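Local coordinates for R.MvaI (Kocuria varians, PDB 2OA9), which cuts DNA as a monomeric, metal-binding restriction endonuclease that recognises its target sequence asymmetrically, at residues Q130-E135 and V148-D153; F73-T78 and Q156-K161. One frame throughout, in Å; residues are numbered along the deposited sequence.

Contact 1: Q130-E135 and V148-D153; sequences QVVRLE and VYWSFD
Gln-130 lies over one face of the Phe-152 ring, its CA 3.7 Å from the ring centroid and only 5° off the normal, a nearly axial CH-pi contact. The Gln-130 side chain, bent at chi2, curls down past the CD1-CE1 rim, NE2 3.1 Å from Phe-152 CE1, with the amide plane 53° from that of the ring. The backbones join here too: Phe-152 N donates to Gln-130 O (2.9 Å), from above the carbonyl plane. Swapping in an alanine at Phe-152 would take this platform away, so that Gln-130 would probably be freer to turn and a gap would open beside Val-132 and Ile-125.

Next along the antiparallel hairpin, Val-132 and Trp-150 form a hydrogen-bonded pair, N to O in both directions. Val-132 O also lies in plane at the indole edge, 3.3 Å from Trp-150 CE3. Their buried face, shared with Leu-134 and Val-148, packs on Leu-155 and helix 83-91.

On the other face Val-131 is still buried, but Arg-133 and Tyr-149 are partly exposed. Tyr-149 has its CG between backbone N and carbonyl carbon (chi1 70°), which sets the ring under Val-131 CG1, 3.9 Å from the centroid. Arg-133 runs alongside, NH1 3.9 Å from Tyr-149 CD2; its NE forms a salt bridge with Asp-126 and its NH1 a hydrogen bond to Asn-146 O. At the far end a water bridges Leu-134 O and Val-148 N (2.7 and 3.1 Å).

Gln-130 and Val-131 both face Asp-126 in a G1 bulge, and Ser-151 N-caps helix 152-162. The chemistry implies a hairpin held by backbone bonds and one apolar face, whose indole N-H is satisfied by Lys-75 O, with the Arg-133 charge met by Asp-126 on the other.

Contact 2: F73-T78 and Q156-K161; sequences FTKSPT and QNQLDK
Phe-73 carries its CG between the backbone N and the carbonyl carbon (chi1 60°), which brings its ring under Gln-158 CB; the glutamine's own CG is anti to its carbonyl carbon (chi1 -74°), and a bend at chi2 then sets the amide on the Thr-74 side. Gln-158 CB sits over one face of Phe-73, 3.7 Å from the centroid and 16° off the normal, displaced toward the CD1 side, where CD1 and CB are 3.6 Å apart. This is a CH-pi contact made by a methylene, and the amide beyond it stands well away from parallel to the ring. Leu-159 reaches the other end of the ring obliquely, its CD2 3.7 Å from Phe-73 CE2.

Phe-73 lies next to the end of strand 69-74, an outermost strand of the five-stranded antiparallel sheet in this PD-(D/E)XK clan enzyme, and the contact packs helix 152-162 against that strand end. Phe-232 of the adjoining strand 225-235 stacks on Phe-73, and Leu-198 touches it from helix 195-204, so the ring is buried among three elements of the fold.

Past the strand, Lys-75 crosses Gln-158 at about a right angle, with Lys-75 CB 3.9 Å from Gln-158 CG. Only the hydrocarbon part of the lysine takes part: the chain bends again near its end and carries NZ away from the helix to donate to Ser-76 O at 2.9 Å. The amide of Gln-158 comes up beside Thr-74 O.

In the fold
From the N terminus the chain runs through helices 6-19 and 33-49 and strand 58-61 before reaching strand 69-74, which with the loop after it supplies 73-78 of contact 2. Helix 83-91 and strands 93-94 and 100-106 follow, then the three-stranded antiparallel sheet begun by strand 119-126. Contact 1 closes the short hairpin of strands 131-138 and 143-151, with 12 residues between its segments. The chain then enters helix 152-162, and 156-161 closes contact 2 across 77 residues; the hairpin therefore falls wholly within this longer loop, without crossing it. Helix 152-162 serves both contacts, linking the small sheet to the five-stranded one, and Ser-151 N probably bonds to Thr-78 OG1 where they meet.

Contact 1: Q130-E135 and V148-D153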
loop_
_atom_site.group_PDB
_atom_site.type_symbol
_atom_site.label_atom_id
_atom_site.label_comp_id
_atom_site.label_asym_id
_atom_site.label_seq_id
_atom_site.Cartn_x
_atom_site.Cartn_y
_atom_site.Cartn_z
ATOM N N GLN A 130 3.936 -12.393 18.064
ATOM C CA GLN A 130 3.437 -12.243 16.700
ATOM C C GLN A 130 2.282 -11.275 16.634
ATOM O O GLN A 130 1.243 -11.574 16.052
ATOM C CB GLN A 130 2.997 -13.597 16.123
ATOM C CG GLN A 130 3.999 -14.688 16.239
ATOM C CD GLN A 130 4.637 -14.994 14.930
ATOM O OE1 GLN A 130 4.219 -15.927 14.231
ATOM N NE2 GLN A 130 5.653 -14.212 14.571
ATOM N N VAL A 131 2.452 -10.109 17.256
ATOM C CA VAL A 131 1.486 -9.020 17.095
ATOM C C VAL A 131 2.230 -7.703 16.849
ATOM O O VAL A 131 3.364 -7.537 17.213
ATOM C CB VAL A 131 0.524 -8.875 18.292
ATOM C CG1 VAL A 131 -0.143 -10.237 18.608
ATOM C CG2 VAL A 131 1.245 -8.323 19.498
ATOM N N VAL A 132 1.534 -6.781 16.216
ATOM C CA VAL A 132 1.998 -5.423 15.959
ATOM C C VAL A 132 1.222 -4.515 16.895
ATOM O O VAL A 132 -0.016 -4.430 16.782
ATOM C CB VAL A 132 1.720 -5.055 14.480
ATOM C CG1 VAL A 132 2.042 -3.620 14.179
ATOM C CG2 VAL A 132 2.453 -5.998 13.549
ATOM N N ARG A 133 1.912 -3.855 17.819
ATOM C CA ARG A 133 1.277 -3.047 18.848
ATOM C C ARG A 133 1.330 -1.571 18.568
ATOM O O ARG A 133 2.346 -1.052 18.068
ATOM C CB ARG A 133 1.949 -3.280 20.200
ATOM C CG ARG A 133 1.884 -4.675 20.680
ATOM C CD ARG A 133 2.457 -4.895 22.066
ATOM N NE ARG A 133 2.281 -6.276 22.537
ATOM C CZ ARG A 133 1.171 -6.740 23.120
ATOM N NH1 ARG A 133 0.122 -5.958 23.351
ATOM N NH2 ARG A 133 1.096 -8.017 23.472
ATOM N N LEU A 134 0.229 -0.900 18.899
ATOM C CA LEU A 134 0.197 0.561 18.993
ATOM C C LEU A 134 0.554 1.006 20.401
ATOM O O LEU A 134 -0.207 0.759 21.336
ATOM C CB LEU A 134 -1.194 1.088 18.588
ATOM C CG LEU A 134 -1.396 2.605 18.621
ATOM C CD1 LEU A 134 -0.548 3.234 17.578
ATOM C CD2 LEU A 134 -2.808 2.935 18.394
ATOM N N GLU A 135 1.687 1.694 20.542
ATOM C CA GLU A 135 2.077 2.329 21.766
ATOM C C GLU A 135 1.580 3.759 21.859
ATOM O O GLU A 135 1.695 4.517 20.885
ATOM C CB GLU A 135 3.612 2.333 21.869
ATOM C CG GLU A 135 4.273 0.965 21.904
ATOM C CD GLU A 135 5.800 1.030 21.910
ATOM O OE1 GLU A 135 6.408 1.981 21.349
ATOM O OE2 GLU A 135 6.377 0.067 22.456
ATOM N N VAL A 148 -3.436 -2.219 22.231
ATOM C CA VAL A 148 -4.056 -2.295 20.928
ATOM C C VAL A 148 -3.081 -2.951 19.956
ATOM O O VAL A 148 -1.903 -2.564 19.889
ATOM C CB VAL A 148 -4.503 -0.877 20.436
ATOM C CG1 VAL A 148 -4.995 -0.975 19.037
ATOM C CG2 VAL A 148 -5.591 -0.278 21.363
ATOM N N TYR A 149 -3.546 -3.971 19.226
ATOM C CA TYR A 149 -2.646 -4.692 18.323
ATOM C C TYR A 149 -3.352 -5.309 17.164
ATOM O O TYR A 149 -4.564 -5.488 17.187
ATOM C CB TYR A 149 -1.793 -5.758 19.063
ATOM C CG TYR A 149 -2.521 -6.997 19.580
ATOM C CD1 TYR A 149 -2.967 -7.983 18.719
ATOM C CD2 TYR A 149 -2.668 -7.198 20.936
ATOM C CE1 TYR A 149 -3.574 -9.138 19.200
ATOM C CE2 TYR A 149 -3.278 -8.342 21.436
ATOM C CZ TYR A 149 -3.732 -9.301 20.565
ATOM O OH TYR A 149 -4.373 -10.389 21.116
ATOM N N TRP A 150 -2.561 -5.634 16.161
ATOM C CA TRP A 150 -2.958 -6.406 14.980
ATOM C C TRP A 150 -2.198 -7.693 15.041
ATOM O O TRP A 150 -0.974 -7.674 15.156
ATOM C CB TRP A 150 -2.556 -5.688 13.665
ATOM C CG TRP A 150 -3.234 -4.399 13.377
ATOM C CD1 TRP A 150 -4.304 -4.206 12.553
ATOM C CD2 TRP A 150 -2.895 -3.110 13.893
ATOM N NE1 TRP A 150 -4.643 -2.879 12.501
ATOM C CE2 TRP A 150 -3.813 -2.179 13.346
ATOM C CE3 TRP A 150 -1.929 -2.640 14.789
ATOM C CZ2 TRP A 150 -3.769 -0.827 13.669
ATOM C CZ3 TRP A 150 -1.882 -1.310 15.094
ATOM C CH2 TRP A 150 -2.798 -0.405 14.532
ATOM N N SER A 151 -2.861 -8.834 14.975
ATOM C CA SER A 151 -2.111 -10.073 14.906
ATOM C C SER A 151 -1.388 -10.259 13.586
ATOM O O SER A 151 -1.852 -9.776 12.542
ATOM C CB SER A 151 -3.061 -11.272 15.107
ATOM O OG SER A 151 -4.023 -11.336 14.068
ATOM N N PHE A 152 -0.272 -10.975 13.596
ATOM C CA PHE A 152 0.410 -11.281 12.345
ATOM C C PHE A 152 -0.527 -12.044 11.399
ATOM O O PHE A 152 -0.494 -11.820 10.205
ATOM C CB PHE A 152 1.659 -12.154 12.563
ATOM C CG PHE A 152 2.931 -11.415 12.989
ATOM C CD1 PHE A 152 4.170 -12.033 12.860
ATOM C CD2 PHE A 152 2.890 -10.144 13.515
ATOM C CE1 PHE A 152 5.332 -11.393 13.254
ATOM C CE2 PHE A 152 4.037 -9.518 13.932
ATOM C CZ PHE A 152 5.263 -10.123 13.793
ATOM N N ASP A 153 -1.350 -12.952 11.926
ATOM C CA ASP A 153 -2.229 -13.742 11.060
ATOM C C ASP A 153 -3.254 -12.871 10.347
ATOM O O ASP A 153 -3.564 -13.111 9.186
ATOM C CB ASP A 153 -2.928 -14.855 11.873
ATOM C CG ASP A 153 -1.975 -15.980 12.232
ATOM O OD1 ASP A 153 -2.369 -16.885 13.000
ATOM O OD2 ASP A 153 -0.802 -16.032 11.792
HETATM O O HOH W 1 -2.483 0.648 22.777
#

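Contact 2: F73-T78 and Q156-K161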
loop_
_atom_site.group_PDB
_atom_site.type_symbol
_atom_site.label_atom_id
_atom_site.label_comp_id
_atom_site.label_asym_id
_atom_site.label_seq_id
_atom_site.Cartn_x
_atom_site.Cartn_y
_atom_site.Cartn_z
ATOM N N PHE A 73 -3.452 -2.140 2.148
ATOM C CA PHE A 73 -4.747 -2.601 2.642
ATOM C C PHE A 73 -5.163 -1.752 3.816
ATOM O O PHE A 73 -4.371 -1.002 4.369
ATOM C CB PHE A 73 -4.689 -4.097 3.039
ATOM C CG PHE A 73 -3.679 -4.424 4.128
ATOM C CD1 PHE A 73 -3.980 -4.305 5.458
ATOM C CD2 PHE A 73 -2.410 -4.853 3.786
ATOM C CE1 PHE A 73 -3.057 -4.632 6.451
ATOM C CE2 PHE A 73 -1.465 -5.123 4.763
ATOM C CZ PHE A 73 -1.786 -5.014 6.104
ATOM N N THR A 74 -6.415 -1.899 4.221
ATOM C CA THR A 74 -6.946 -1.295 5.430
ATOM C C THR A 74 -7.411 -2.423 6.342
ATOM O O THR A 74 -7.942 -3.462 5.873
ATOM C CB THR A 74 -8.125 -0.310 5.133
ATOM O OG1 THR A 74 -9.159 -0.976 4.392
ATOM C CG2 THR A 74 -7.694 0.812 4.245
ATOM N N LYS A 75 -7.203 -2.245 7.642
ATOM C CA LYS A 75 -7.575 -3.259 8.614
ATOM C C LYS A 75 -7.523 -2.692 10.008
ATOM O O LYS A 75 -6.479 -2.156 10.427
ATOM C CB LYS A 75 -6.676 -4.503 8.515
ATOM C CG LYS A 75 -6.961 -5.648 9.520
ATOM C CD LYS A 75 -8.251 -6.359 9.188
ATOM C CE LYS A 75 -8.472 -7.492 10.163
ATOM N NZ LYS A 75 -8.891 -6.985 11.501
ATOM N N SER A 76 -8.649 -2.861 10.700
ATOM C CA SER A 76 -8.788 -2.499 12.100
ATOM C C SER A 76 -8.025 -3.430 13.026
ATOM O O SER A 76 -7.783 -4.575 12.688
ATOM C CB SER A 76 -10.263 -2.484 12.501
ATOM O OG SER A 76 -10.908 -1.340 11.969
ATOM N N PRO A 77 -7.636 -2.944 14.201
ATOM C CA PRO A 77 -6.949 -3.806 15.166
ATOM C C PRO A 77 -7.659 -5.144 15.506
ATOM O O PRO A 77 -8.902 -5.275 15.515
ATOM C CB PRO A 77 -6.808 -2.901 16.397
ATOM C CG PRO A 77 -6.772 -1.566 15.867
ATOM C CD PRO A 77 -7.754 -1.583 14.714
ATOM N N THR A 78 -6.854 -6.157 15.694
ATOM C CA THR A 78 -7.349 -7.458 16.163
ATOM C C THR A 78 -7.940 -7.321 17.574
ATOM O O THR A 78 -8.967 -7.955 17.882
ATOM C CB THR A 78 -6.172 -8.432 16.226
ATOM O OG1 THR A 78 -5.648 -8.629 14.918
ATOM C CG2 THR A 78 -6.612 -9.888 16.672
ATOM N N GLN A 156 -1.362 -11.115 7.595
ATOM C CA GLN A 156 -1.117 -12.103 6.555
ATOM C C GLN A 156 -2.347 -12.344 5.679
ATOM O O GLN A 156 -2.235 -12.384 4.451
ATOM C CB GLN A 156 -0.694 -13.422 7.177
ATOM C CG GLN A 156 -0.336 -14.466 6.144
ATOM C CD GLN A 156 0.988 -15.112 6.455
ATOM O OE1 GLN A 156 2.019 -14.638 6.002
ATOM N NE2 GLN A 156 0.969 -16.173 7.268
ATOM N N ASN A 157 -3.512 -12.438 6.316
ATOM C CA ASN A 157 -4.763 -12.637 5.618
ATOM C C ASN A 157 -5.089 -11.446 4.715
ATOM O O ASN A 157 -5.532 -11.649 3.604
ATOM C CB ASN A 157 -5.912 -12.885 6.613
ATOM C CG ASN A 157 -7.259 -12.953 5.934
ATOM O OD1 ASN A 157 -8.118 -12.093 6.136
ATOM N ND2 ASN A 157 -7.456 -13.998 5.117
ATOM N N GLN A 158 -4.838 -10.220 5.181
ATOM C CA GLN A 158 -5.042 -9.035 4.368
ATOM C C GLN A 158 -4.151 -9.027 3.147
ATOM O O GLN A 158 -4.590 -8.705 2.018
ATOM C CB GLN A 158 -4.752 -7.783 5.193
ATOM C CG GLN A 158 -5.814 -7.493 6.183
ATOM C CD GLN A 158 -7.132 -7.257 5.504
ATOM O OE1 GLN A 158 -7.272 -6.305 4.735
ATOM N NE2 GLN A 158 -8.089 -8.164 5.724
ATOM N N LEU A 159 -2.898 -9.401 3.355
ATOM C CA LEU A 159 -1.938 -9.456 2.259
ATOM C C LEU A 159 -2.367 -10.506 1.222
ATOM O O LEU A 159 -2.406 -10.210 0.031
ATOM C CB LEU A 159 -0.522 -9.736 2.759
ATOM C CG LEU A 159 0.166 -8.615 3.543
ATOM C CD1 LEU A 159 1.340 -9.214 4.283
ATOM C CD2 LEU A 159 0.609 -7.427 2.662
ATOM N N ASP A 160 -2.721 -11.698 1.699
ATOM C CA ASP A 160 -3.240 -12.776 0.850
ATOM C C ASP A 160 -4.473 -12.341 0.044
ATOM O O ASP A 160 -4.603 -12.710 -1.123
ATOM C CB ASP A 160 -3.615 -14.002 1.697
ATOM C CG ASP A 160 -2.408 -14.730 2.288
ATOM O OD1 ASP A 160 -1.249 -14.520 1.855
ATOM O OD2 ASP A 160 -2.544 -15.566 3.207
ATOM N N LYS A 161 -5.371 -11.581 0.655
ATOM C CA LYS A 161 -6.630 -11.205 0.018
ATOM C C LYS A 161 -6.525 -9.976 -0.873
ATOM O O LYS A 161 -7.256 -9.878 -1.854
ATOM C CB LYS A 161 -7.701 -10.912 1.073
ATOM C CG LYS A 161 -8.688 -12.025 1.362
ATOM C CD LYS A 161 -9.866 -11.476 2.180
ATOM C CE LYS A 161 -9.468 -11.096 3.598
ATOM N NZ LYS A 161 -10.331 -11.777 4.616
#